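Local coordinates for protein DyP-type peroxidase (Thermobifida cellulosilytica, PDB 4GS1) that probably uses its bound haem to reduce hydrogen peroxide while oxidising dyes and other electron donors, at residues L26-R31 with G154-M159; P61-P66 with G146-L151; A81-R86 with V165-A170; L115-A118 with R124-D127; D139-W144 with G327-G332. All coordinates share one frame; numbering follows the deposited sequence.

Interaction 1. Residues L26-R31 with G154-M159; sequences LDMARR and GAEDPM
Met28 and Glu156 cross at about a right angle where the last turn of helix 21-30 passes the end of strand 149-155. The tight part is the foot of the methionine: Met28 CB sits 3.5 Å from the carboxylate carbon CD of Glu156, while CE at the bent tip is looser, 4.0 Å from Glu156 OE1. Glu156 first leaves its backbone with CG anti to N (chi1 -173°), then folds at chi2 (69°), and this turns its methylene groups against the helix. Glu156 CG thereby comes to 3.7 Å from Ala29 N, and its CB to 3.6 Å from Met28 O. Alanine suits position 29, where the CA atoms of Ala29 and Glu156 are 5.5 Å apart and a larger side chain would probably crowd the glutamate stem. The side bearing Arg30 and Asp27 faces solvent, Arg30 exposed and Asp27 partly so, the latter paired through OD2 with Arg46. Beyond Glu156, Asp157 caps helix 158-172 by accepting from Met159 N at 2.9 Å, and its OD1 accepts from Thr188 N of the second subunit. No hydrogen bond joins 26-31 to 154-159 directly. The buried carboxylate of Glu156 is instead satisfied by Ala49 N at OE1 and Ala189 N at OE2, so its charge is probably met by these two amides, and what it offers the helix is mainly its methylenes and the side of the carboxylate.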
# COMPACT_ATOMS: atom_id res chain seq x y z
N LEU B 26 -4.51 18.49 -8.80
CA LEU B 26 -4.35 17.56 -9.92
C LEU B 26 -2.93 17.50 -10.48
O LEU B 26 -2.61 16.61 -11.27
CB LEU B 26 -5.33 17.91 -11.06
CG LEU B 26 -6.78 17.50 -10.82
CD1 LEU B 26 -7.64 17.92 -12.00
CD2 LEU B 26 -6.87 15.99 -10.62
N ASP B 27 -2.07 18.43 -10.05
CA ASP B 27 -0.77 18.62 -10.69
C ASP B 27 0.17 17.41 -10.57
O ASP B 27 0.83 17.05 -11.55
CB ASP B 27 -0.07 19.87 -10.17
CG ASP B 27 1.03 20.35 -11.09
OD1 ASP B 27 0.82 20.34 -12.32
OD2 ASP B 27 2.12 20.72 -10.59
N MET B 28 0.25 16.81 -9.39
CA MET B 28 1.19 15.70 -9.21
C MET B 28 0.80 14.48 -10.04
O MET B 28 1.66 13.76 -10.54
CB MET B 28 1.33 15.34 -7.72
CG MET B 28 2.09 16.37 -6.88
SD MET B 28 3.80 16.62 -7.44
CE MET B 28 4.53 15.06 -6.96
N ALA B 29 -0.50 14.26 -10.19
CA ALA B 29 -0.98 13.12 -10.96
C ALA B 29 -0.79 13.36 -12.45
O ALA B 29 -0.58 12.42 -13.22
CB ALA B 29 -2.44 12.84 -10.65
N ARG B 30 -0.85 14.63 -12.85
CA ARG B 30 -0.88 15.00 -14.27
C ARG B 30 0.50 15.12 -14.92
O ARG B 30 0.69 14.77 -16.09
CB ARG B 30 -1.66 16.31 -14.43
CG ARG B 30 -1.32 17.11 -15.68
CD ARG B 30 -1.95 18.50 -15.67
NE ARG B 30 -1.20 19.47 -14.88
CZ ARG B 30 -0.06 20.04 -15.27
NH1 ARG B 30 0.48 19.73 -16.44
NH2 ARG B 30 0.54 20.93 -14.48
N ARG B 31 1.48 15.61 -14.15
CA ARG B 31 2.78 15.99 -14.72
C ARG B 31 3.79 14.85 -14.80
O ARG B 31 3.67 13.86 -14.07
CB ARG B 31 3.39 17.11 -13.87
CG ARG B 31 3.78 16.62 -12.49
CD ARG B 31 4.15 17.76 -11.54
NE ARG B 31 5.58 18.05 -11.56
CZ ARG B 31 6.50 17.32 -10.93
NH1 ARG B 31 6.15 16.23 -10.25
NH2 ARG B 31 7.78 17.67 -11.00
N GLY B 154 9.09 5.96 -7.47
CA GLY B 154 8.04 6.77 -6.88
C GLY B 154 7.02 7.20 -7.91
O GLY B 154 7.36 7.39 -9.07
N ALA B 155 5.77 7.36 -7.49
CA ALA B 155 4.73 7.88 -8.37
C ALA B 155 3.57 8.38 -7.56
O ALA B 155 3.43 8.02 -6.39
CB ALA B 155 4.27 6.82 -9.35
N GLU B 156 2.73 9.21 -8.16
CA GLU B 156 1.56 9.76 -7.47
C GLU B 156 0.39 8.77 -7.53
O GLU B 156 -0.65 9.00 -6.92
CB GLU B 156 1.17 11.11 -8.10
CG GLU B 156 0.06 11.90 -7.39
CD GLU B 156 0.48 12.45 -6.03
OE1 GLU B 156 1.69 12.48 -5.71
OE2 GLU B 156 -0.42 12.88 -5.26
N ASP B 157 0.56 7.67 -8.26
CA ASP B 157 -0.49 6.67 -8.40
C ASP B 157 0.06 5.26 -8.16
O ASP B 157 1.13 4.94 -8.67
CB ASP B 157 -1.12 6.76 -9.79
CG ASP B 157 -2.26 5.79 -9.97
OD1 ASP B 157 -3.41 6.16 -9.63
OD2 ASP B 157 -2.01 4.65 -10.41
N PRO B 158 -0.66 4.43 -7.38
CA PRO B 158 -0.11 3.12 -7.01
C PRO B 158 -0.07 2.11 -8.17
O PRO B 158 0.75 1.19 -8.14
CB PRO B 158 -1.07 2.64 -5.91
CG PRO B 158 -2.38 3.30 -6.27
CD PRO B 158 -1.97 4.67 -6.74
N MET B 159 -0.94 2.26 -9.16
CA MET B 159 -0.93 1.36 -10.31
C MET B 159 0.21 1.72 -11.28
O MET B 159 0.90 0.83 -11.80
CB MET B 159 -2.29 1.36 -11.01
CG MET B 159 -2.41 0.34 -12.10
SD MET B 159 -2.20 -1.33 -11.46
CE MET B 159 -3.43 -2.16 -12.46

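Interaction 2. Residues P61-P66 with G146-L151; sequences PARAEP and GGDLML
Arg63 lays the side of its guanidinium along the carboxylate of Asp148, the two side chains reaching toward each other from opposite directions. The grip is two-pronged and side-on: Arg63 NE donates to Asp148 OD2 at 2.8 Å, and Arg63 NH2 donates to Asp148 OD1 at 2.9 Å. Both bonds are nearly straight, and each oxygen uses its syn lone pair. With two bonds and planes only 19° apart, neither group is likely to turn freely. The backbones remain far apart, with the CA atoms of Arg63 and Asp148 9.8 Å from each other; a long chain, extended from CG to NE, spans the gap, and arginine adds two N-H groups side by side for the two oxygens. A short aspartate suits the other end, since its oxygens have further work close to the main chain: OD1 also accepts from Ser114 OG and OD2 from Leu58 N, a set of donors likely to stabilise the negative charge. A leucine in place of Arg63 would probably leave the Asp148 carboxylate without its counter-charge and less firmly held in its plane, although Ser114 and Leu58 would still hold it. Asp148 and Leu149 together face Phe56 on strand 50-58 as a classic beta bulge, where strand 149-155 begins. The bridge thus ties the loop between strand 50-58 and helix 66-90 to the start of a neighbouring strand, while the Arg63 side chain also rests on Ser114 and Ala118 of helix 113-118.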
# COMPACT_ATOMS: atom_id res chain seq x y z
N PRO B 61 26.59 -17.52 -9.51
CA PRO B 61 27.94 -17.41 -8.94
C PRO B 61 28.69 -16.20 -9.48
O PRO B 61 29.89 -16.06 -9.19
CB PRO B 61 28.61 -18.72 -9.36
CG PRO B 61 27.92 -19.12 -10.62
CD PRO B 61 26.52 -18.56 -10.56
N ALA B 62 28.01 -15.34 -10.24
CA ALA B 62 28.61 -14.10 -10.72
C ALA B 62 29.14 -13.25 -9.57
O ALA B 62 30.24 -12.69 -9.65
CB ALA B 62 27.60 -13.31 -11.53
N ARG B 63 28.37 -13.15 -8.49
CA ARG B 63 28.78 -12.37 -7.33
C ARG B 63 30.08 -12.88 -6.70
O ARG B 63 30.85 -12.10 -6.14
CB ARG B 63 27.66 -12.34 -6.28
CG ARG B 63 27.87 -11.24 -5.24
CD ARG B 63 26.84 -11.27 -4.11
NE ARG B 63 26.98 -10.07 -3.29
CZ ARG B 63 27.92 -9.90 -2.37
NH1 ARG B 63 28.81 -10.86 -2.13
NH2 ARG B 63 27.98 -8.77 -1.67
N ALA B 64 30.33 -14.19 -6.80
CA ALA B 64 31.48 -14.81 -6.12
C ALA B 64 32.82 -14.62 -6.83
O ALA B 64 33.86 -15.02 -6.31
CB ALA B 64 31.22 -16.29 -5.87
N GLU B 65 32.80 -14.02 -8.01
CA GLU B 65 34.02 -13.76 -8.76
C GLU B 65 34.05 -12.29 -9.18
O GLU B 65 33.13 -11.83 -9.85
CB GLU B 65 34.09 -14.68 -9.98
CG GLU B 65 35.49 -14.88 -10.54
CD GLU B 65 35.83 -13.89 -11.63
OE1 GLU B 65 35.23 -13.99 -12.73
OE2 GLU B 65 36.69 -13.02 -11.40
N PRO B 66 35.10 -11.56 -8.78
CA PRO B 66 35.19 -10.10 -8.96
C PRO B 66 34.93 -9.62 -10.39
O PRO B 66 34.18 -8.66 -10.56
CB PRO B 66 36.62 -9.77 -8.53
CG PRO B 66 36.97 -10.85 -7.55
CD PRO B 66 36.28 -12.09 -8.05
N GLY B 146 20.79 -3.71 4.35
CA GLY B 146 21.82 -3.75 3.32
C GLY B 146 21.35 -4.02 1.90
O GLY B 146 20.20 -3.77 1.55
N GLY B 147 22.27 -4.51 1.08
CA GLY B 147 21.99 -4.73 -0.33
C GLY B 147 23.12 -4.26 -1.22
O GLY B 147 23.76 -3.24 -0.93
N ASP B 148 23.39 -4.99 -2.30
CA ASP B 148 24.40 -4.56 -3.27
C ASP B 148 23.93 -3.35 -4.09
O ASP B 148 24.74 -2.50 -4.48
CB ASP B 148 24.73 -5.69 -4.25
CG ASP B 148 25.42 -6.88 -3.59
OD1 ASP B 148 26.07 -6.73 -2.53
OD2 ASP B 148 25.33 -7.98 -4.17
N LEU B 149 22.63 -3.30 -4.36
CA LEU B 149 22.04 -2.33 -5.28
C LEU B 149 20.67 -1.89 -4.78
O LEU B 149 20.03 -2.61 -4.01
CB LEU B 149 21.88 -2.94 -6.67
CG LEU B 149 23.17 -3.31 -7.40
CD1 LEU B 149 22.90 -4.34 -8.51
CD2 LEU B 149 23.82 -2.06 -7.96
N MET B 150 20.22 -0.73 -5.24
CA MET B 150 18.95 -0.16 -4.79
C MET B 150 18.18 0.51 -5.93
O MET B 150 18.78 1.19 -6.78
CB MET B 150 19.22 0.85 -3.66
CG MET B 150 18.00 1.44 -3.02
SD MET B 150 17.38 2.90 -3.86
CE MET B 150 18.86 3.88 -4.05
N LEU B 151 16.87 0.32 -5.95
CA LEU B 151 15.99 1.17 -6.76
C LEU B 151 15.00 1.86 -5.81
O LEU B 151 14.44 1.22 -4.92
CB LEU B 151 15.21 0.37 -7.81
CG LEU B 151 15.99 -0.18 -9.00
CD1 LEU B 151 15.06 -0.99 -9.90
CD2 LEU B 151 16.62 0.97 -9.78

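Interaction 3. Residues A81-R86 with V165-A170; sequences AEHAAR and VDELVA
Glu167 OE2 is gripped by two donors from the facing helix, His83 ND1 at 3.1 Å and Arg86 NH1 at 3.3 Å. They approach the oxygen differently: the imidazole meets its anti lone pair, whereas the guanidinium comes on the syn side, 30° out of the carboxylate plane. The second bond belongs to a salt bridge. Glutamate suits this place because its chain, with CG anti to N (chi1 174°) and extended beyond, carries the charge across the gap between the helices; its other oxygen, OE1, accepts from Glu93 N. One turn apart on the same helix, His83 and Arg86 are well placed to share a single acceptor. Arg86 bends at chi3 and brings NH2 over the centre of the His83 ring, 2.9 Å above its plane. With one edge of the imidazole held by Glu167 and a face covered by Arg86, the ring is likely to have little freedom to turn. Beneath the polar group, Leu168 CD2 packs at 3.7 Å against His83 CB, an apolar footing that passes into the protein interior. Helices 66-90 and 158-172 run nearly antiparallel here, at 157°, their local axes approaching to 10.3 Å. Both belong to the N-terminal ferredoxin-like half: Leu168 reaches down to Leu151 and Val153 of strand 149-155, Val165 rests on Ile54 of strand 50-58, and Val165 and Val169 also meet Trp328 of the second subunit.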
# COMPACT_ATOMS: atom_id res chain seq x y z
N ALA B 81 19.04 2.02 -15.97
CA ALA B 81 19.14 3.38 -16.48
C ALA B 81 18.40 3.53 -17.81
O ALA B 81 17.74 4.54 -18.05
CB ALA B 81 20.60 3.80 -16.64
N GLU B 82 18.52 2.52 -18.67
CA GLU B 82 17.80 2.53 -19.95
C GLU B 82 16.28 2.55 -19.75
O GLU B 82 15.56 3.30 -20.42
CB GLU B 82 18.21 1.34 -20.82
CG GLU B 82 19.63 1.44 -21.33
CD GLU B 82 20.11 0.15 -21.98
OE1 GLU B 82 19.44 -0.89 -21.82
OE2 GLU B 82 21.17 0.19 -22.65
N HIS B 83 15.80 1.71 -18.85
CA HIS B 83 14.37 1.67 -18.57
C HIS B 83 13.90 2.94 -17.87
O HIS B 83 12.79 3.42 -18.13
CB HIS B 83 14.01 0.43 -17.74
CG HIS B 83 14.04 -0.84 -18.53
ND1 HIS B 83 12.92 -1.62 -18.73
CD2 HIS B 83 15.05 -1.46 -19.19
CE1 HIS B 83 13.25 -2.67 -19.47
NE2 HIS B 83 14.53 -2.60 -19.76
N ALA B 84 14.72 3.49 -16.98
CA ALA B 84 14.34 4.71 -16.28
C ALA B 84 14.15 5.84 -17.29
O ALA B 84 13.23 6.65 -17.16
CB ALA B 84 15.39 5.09 -15.26
N ALA B 85 15.01 5.89 -18.29
CA ALA B 85 14.89 6.91 -19.33
C ALA B 85 13.54 6.81 -20.04
O ALA B 85 12.87 7.82 -20.26
CB ALA B 85 16.03 6.81 -20.32
N ARG B 86 13.16 5.59 -20.41
CA ARG B 86 11.89 5.37 -21.11
C ARG B 86 10.69 5.59 -20.19
O ARG B 86 9.68 6.16 -20.61
CB ARG B 86 11.82 3.95 -21.68
CG ARG B 86 12.41 3.78 -23.07
CD ARG B 86 11.97 2.43 -23.67
NE ARG B 86 12.59 1.29 -23.00
CZ ARG B 86 12.04 0.61 -21.99
NH1 ARG B 86 10.85 0.95 -21.52
NH2 ARG B 86 12.68 -0.42 -21.46
N VAL B 165 7.59 -0.83 -11.20
CA VAL B 165 8.37 -1.73 -10.37
C VAL B 165 8.54 -3.10 -11.01
O VAL B 165 9.65 -3.64 -11.08
CB VAL B 165 7.75 -1.86 -8.98
CG1 VAL B 165 8.35 -3.06 -8.23
CG2 VAL B 165 7.97 -0.58 -8.19
N ASP B 166 7.44 -3.67 -11.49
CA ASP B 166 7.50 -5.01 -12.07
C ASP B 166 8.38 -5.01 -13.32
O ASP B 166 9.16 -5.95 -13.55
CB ASP B 166 6.09 -5.54 -12.38
CG ASP B 166 5.29 -5.86 -11.11
OD1 ASP B 166 5.92 -6.11 -10.06
OD2 ASP B 166 4.04 -5.87 -11.16
N GLU B 167 8.28 -3.95 -14.10
CA GLU B 167 9.13 -3.80 -15.28
C GLU B 167 10.62 -3.75 -14.93
O GLU B 167 11.43 -4.47 -15.52
CB GLU B 167 8.71 -2.56 -16.09
CG GLU B 167 9.63 -2.25 -17.26
CD GLU B 167 9.18 -1.03 -18.05
OE1 GLU B 167 7.96 -0.76 -18.13
OE2 GLU B 167 10.06 -0.33 -18.59
N LEU B 168 10.98 -2.92 -13.95
CA LEU B 168 12.39 -2.76 -13.59
C LEU B 168 12.99 -4.02 -12.97
O LEU B 168 14.13 -4.39 -13.29
CB LEU B 168 12.57 -1.56 -12.64
CG LEU B 168 12.40 -0.19 -13.29
CD1 LEU B 168 12.05 0.87 -12.24
CD2 LEU B 168 13.68 0.22 -14.02
N VAL B 169 12.24 -4.69 -12.11
CA VAL B 169 12.75 -5.89 -11.45
C VAL B 169 12.93 -7.03 -12.45
O VAL B 169 13.94 -7.73 -12.44
CB VAL B 169 11.82 -6.33 -10.30
CG1 VAL B 169 12.27 -7.68 -9.74
CG2 VAL B 169 11.83 -5.27 -9.21
N ALA B 170 11.95 -7.19 -13.34
CA ALA B 170 12.01 -8.27 -14.32
C ALA B 170 13.12 -8.02 -15.34
O ALA B 170 13.67 -8.97 -15.90
CB ALA B 170 10.67 -8.42 -15.01

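Interaction 4. Residues L115-A118 with R124-D127; sequences LLEA and RRPD
In the N-terminal ferredoxin-like half, helix 113-118 is followed by a long loop to strand 149-155, and Leu116 and Glu117 on the helix hold Arg124 and Arg125 of that loop. Leu116 supplies the apolar part. One of its methyls, CD2, touches Arg125 CA at 3.6 Å and lies as close to Arg124 O, an oxygen that also accepts from Trp235 NE1. The branched, buried leucine suits a spot between helix and loop backbone. Next to it, exposed Glu117 bends at chi2 to meet an arginine that runs straight from CG to NE and crosses it at about a right angle. Arg125 NH1 donates to Glu117 OE2 at 2.9 Å, on the anti side and 21° out of the carboxylate plane, as one contact of a salt bridge. The guanidinium has further partners, since NH2 bonds to Leu129 O and pairs with Asp131. A methionine in place of Arg125 would probably leave both Glu117 and Asp131 without their shared counter-charge, and Leu129 O without this donor. The single bond leaves carboxylate and guanidinium planes 45° apart, and Arg125 NH1 also lies 3.5 Å from Glu117 CG.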
# COMPACT_ATOMS: atom_id res chain seq x y z
N LEU B 115 28.67 -4.06 -2.86
CA LEU B 115 28.91 -4.23 -4.29
C LEU B 115 30.39 -4.03 -4.58
O LEU B 115 31.01 -4.79 -5.34
CB LEU B 115 28.09 -3.24 -5.13
CG LEU B 115 28.23 -3.45 -6.64
CD1 LEU B 115 27.41 -4.64 -7.11
CD2 LEU B 115 27.85 -2.21 -7.43
N LEU B 116 30.97 -2.99 -3.98
CA LEU B 116 32.38 -2.69 -4.20
C LEU B 116 33.24 -3.81 -3.64
O LEU B 116 34.27 -4.17 -4.23
CB LEU B 116 32.75 -1.33 -3.62
CG LEU B 116 32.36 -0.11 -4.47
CD1 LEU B 116 30.85 0.19 -4.41
CD2 LEU B 116 33.14 1.11 -4.03
N GLU B 117 32.83 -4.38 -2.51
CA GLU B 117 33.56 -5.52 -1.95
C GLU B 117 33.53 -6.72 -2.90
O GLU B 117 34.56 -7.36 -3.13
CB GLU B 117 33.02 -5.90 -0.56
CG GLU B 117 33.20 -4.80 0.50
CD GLU B 117 34.63 -4.25 0.57
OE1 GLU B 117 35.59 -5.04 0.43
OE2 GLU B 117 34.79 -3.02 0.77
N ALA B 118 32.36 -7.02 -3.45
CA ALA B 118 32.23 -8.13 -4.40
C ALA B 118 33.07 -7.92 -5.66
O ALA B 118 33.53 -8.88 -6.27
CB ALA B 118 30.77 -8.35 -4.77
N ARG B 124 38.02 1.91 -4.37
CA ARG B 124 37.08 2.86 -4.97
C ARG B 124 36.04 3.33 -3.95
O ARG B 124 35.17 4.13 -4.27
CB ARG B 124 36.36 2.24 -6.17
CG ARG B 124 37.27 1.61 -7.21
CD ARG B 124 38.17 2.64 -7.89
NE ARG B 124 37.42 3.76 -8.46
CZ ARG B 124 36.73 3.71 -9.60
NH1 ARG B 124 36.68 2.58 -10.31
NH2 ARG B 124 36.09 4.78 -10.04
N ARG B 125 36.14 2.84 -2.72
CA ARG B 125 35.11 3.08 -1.72
C ARG B 125 35.37 4.33 -0.89
O ARG B 125 36.33 4.37 -0.11
CB ARG B 125 35.02 1.86 -0.79
CG ARG B 125 33.85 1.86 0.14
CD ARG B 125 33.65 0.48 0.75
NE ARG B 125 32.60 0.53 1.76
CZ ARG B 125 32.08 -0.54 2.35
NH1 ARG B 125 32.51 -1.75 2.04
NH2 ARG B 125 31.13 -0.39 3.25
N PRO B 126 34.53 5.38 -1.06
CA PRO B 126 34.73 6.61 -0.29
C PRO B 126 34.49 6.37 1.19
O PRO B 126 33.72 5.47 1.54
CB PRO B 126 33.65 7.55 -0.84
CG PRO B 126 33.26 6.97 -2.19
CD PRO B 126 33.41 5.49 -2.01
N ASP B 127 35.14 7.15 2.05
CA ASP B 127 34.91 7.04 3.49
C ASP B 127 33.42 7.20 3.84
O ASP B 127 32.93 6.59 4.78
CB ASP B 127 35.71 8.10 4.26
CG ASP B 127 37.19 7.80 4.29
OD1 ASP B 127 37.60 6.68 3.92
OD2 ASP B 127 37.96 8.70 4.71

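Interaction 5. Residues D139-W144 with G327-G332; sequences DLRPRW and GWRDDG
Arg329 sets off with CG anti to its carbonyl carbon (chi1 -59°) and then runs extended to NE, while Arg141 bends at chi2 (70°); between them these torsions bring the two guanidinium ends together. Arg329 stands where strand 318-328 of the C-terminal ferredoxin-like half gives way to a type I beta turn from Arg329 to Gly332, and Arg141 lies on a loop of the N-terminal half. The pair NH2 of Arg141 and NH2 of Arg329 are 3.3 Å apart, two donors with no bond between them. Glu372 on strand 369-379 probably makes the gathering tolerable: it forms a salt bridge with Arg329 NH1 and a long, weak ion pair with Arg141 NH2, so the anion probably offsets their charge. Trp144 meets the two arginines differently. The edge of its ring, at CH2, lies 3.8 Å from Arg329 NH1, while Arg141 CB covers a face, 3.6 Å above the plane, and Arg246 makes a cation-pi contact with the same indole. Arginine suits both places, its long chain bridging backbones whose nearest CA atoms are 14.6 Å apart. Arg329 is modelled in two conformers, so its contacts hold for one of them and are less certain. Arg141 is also held by its own loop, NH1 donating to Asp139 O at 2.9 Å and, more weakly, to Asp139 OD2 at 3.2 Å.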
# COMPACT_ATOMS: atom_id res chain seq x y z
N ASP B 139 17.03 -2.99 16.55
CA ASP B 139 16.37 -4.30 16.62
C ASP B 139 16.26 -4.83 15.19
O ASP B 139 15.18 -5.18 14.72
CB ASP B 139 14.98 -4.16 17.24
CG ASP B 139 14.38 -5.50 17.65
OD1 ASP B 139 15.13 -6.47 17.86
OD2 ASP B 139 13.14 -5.57 17.78
N LEU B 140 17.40 -4.89 14.51
CA LEU B 140 17.44 -5.14 13.07
C LEU B 140 17.26 -6.61 12.67
O LEU B 140 17.80 -7.52 13.31
CB LEU B 140 18.76 -4.62 12.49
CG LEU B 140 18.99 -3.11 12.67
CD1 LEU B 140 20.39 -2.73 12.19
CD2 LEU B 140 17.96 -2.32 11.90
N ARG B 141 16.48 -6.82 11.61
CA ARG B 141 16.39 -8.12 10.95
C ARG B 141 17.41 -8.12 9.82
O ARG B 141 17.32 -7.29 8.92
CB ARG B 141 15.00 -8.32 10.32
CG ARG B 141 13.88 -8.75 11.26
CD ARG B 141 13.48 -7.66 12.22
NE ARG B 141 12.24 -7.98 12.92
CZ ARG B 141 12.00 -7.69 14.20
NH1 ARG B 141 12.94 -7.08 14.92
NH2 ARG B 141 10.84 -8.01 14.76
N PRO B 142 18.37 -9.06 9.85
CA PRO B 142 19.45 -9.05 8.85
C PRO B 142 19.00 -9.02 7.39
O PRO B 142 19.64 -8.35 6.57
CB PRO B 142 20.22 -10.34 9.15
CG PRO B 142 20.00 -10.56 10.61
CD PRO B 142 18.58 -10.11 10.86
N ARG B 143 17.93 -9.74 7.07
CA ARG B 143 17.47 -9.81 5.68
C ARG B 143 16.71 -8.56 5.24
O ARG B 143 16.38 -8.42 4.07
CB ARG B 143 16.64 -11.07 5.45
CG ARG B 143 17.45 -12.36 5.58
CD ARG B 143 18.74 -12.32 4.74
NE ARG B 143 18.50 -12.31 3.29
CZ ARG B 143 19.42 -12.60 2.38
NH1 ARG B 143 20.65 -12.94 2.75
NH2 ARG B 143 19.11 -12.58 1.08
N TRP B 144 16.44 -7.67 6.19
CA TRP B 144 15.84 -6.37 5.90
C TRP B 144 16.90 -5.27 5.94
O TRP B 144 16.57 -4.09 6.00
CB TRP B 144 14.76 -6.02 6.94
CG TRP B 144 13.49 -6.77 6.83
CD1 TRP B 144 13.13 -7.67 5.87
CD2 TRP B 144 12.39 -6.69 7.74
NE1 TRP B 144 11.85 -8.15 6.13
CE2 TRP B 144 11.38 -7.56 7.27
CE3 TRP B 144 12.16 -5.96 8.91
CZ2 TRP B 144 10.16 -7.71 7.94
CZ3 TRP B 144 10.94 -6.10 9.57
CH2 TRP B 144 9.96 -6.98 9.08
N GLY B 327 -0.01 -4.10 8.15
CA GLY B 327 -1.03 -4.81 8.90
C GLY B 327 -0.61 -5.19 10.30
O GLY B 327 -0.17 -4.34 11.08
N TRP B 328 -0.80 -6.47 10.63
CA TRP B 328 -0.52 -7.00 11.96
C TRP B 328 0.32 -8.26 11.84
O TRP B 328 0.13 -9.07 10.93
CB TRP B 328 -1.84 -7.30 12.70
CG TRP B 328 -2.55 -6.03 13.12
CD1 TRP B 328 -2.51 -5.44 14.35
CD2 TRP B 328 -3.36 -5.18 12.30
NE1 TRP B 328 -3.25 -4.29 14.36
CE2 TRP B 328 -3.79 -4.10 13.10
CE3 TRP B 328 -3.79 -5.23 10.97
CZ2 TRP B 328 -4.61 -3.08 12.62
CZ3 TRP B 328 -4.59 -4.22 10.49
CH2 TRP B 328 -4.99 -3.15 11.31
N ARG B 329 1.25 -8.43 12.77
CA ARG B 329 2.04 -9.66 12.83
C ARG B 329 1.24 -10.77 13.48
O ARG B 329 0.10 -10.56 13.91
CB ARG B 329 3.33 -9.42 13.61
CG ARG B 329 4.18 -8.34 12.99
CD ARG B 329 5.51 -8.15 13.69
NE ARG B 329 6.42 -7.41 12.82
CZ ARG B 329 7.50 -6.77 13.24
NH1 ARG B 329 8.25 -6.13 12.36
NH2 ARG B 329 7.82 -6.76 14.52
N ASP B 330 1.83 -11.95 13.56
CA ASP B 330 1.13 -13.11 14.11
C ASP B 330 0.75 -12.97 15.59
O ASP B 330 -0.17 -13.64 16.06
CB ASP B 330 1.93 -14.39 13.85
CG ASP B 330 2.10 -14.68 12.36
OD1 ASP B 330 1.21 -14.31 11.56
OD2 ASP B 330 3.13 -15.29 11.99
N ASP B 331 1.45 -12.10 16.32
CA ASP B 331 1.09 -11.86 17.72
C ASP B 331 0.04 -10.76 17.84
O ASP B 331 -0.33 -10.35 18.95
CB ASP B 331 2.33 -11.52 18.56
CG ASP B 331 3.15 -10.38 17.98
OD1 ASP B 331 2.61 -9.61 17.16
OD2 ASP B 331 4.33 -10.25 18.37
N GLY B 332 -0.43 -10.27 16.70
CA GLY B 332 -1.45 -9.24 16.70
C GLY B 332 -0.91 -7.84 16.95
O GLY B 332 -1.68 -6.90 17.09

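Interactions 2 and 4 are the closest neighbours, their centres about 12 Å apart; Leu115 CB packs on Asp148 O at 3.5 Å, so helix 113-118 serves both. Interaction 3 lies about 18 Å from interaction 2 and meets it where Leu151 CD1 touches Leu168 CB at 3.7 Å. Through helix 158-172 it is also related to interaction 1, about 17 Å away between centres. These four contacts fasten helices and loops around the N-terminal sheet, whereas interaction 5 joins that half to the C-terminal half, to whose residues the haem pocket belongs; its Arg329 side chain is about 13 Å from the haem. Interactions 1, 3 and 5 each touch the second subunit.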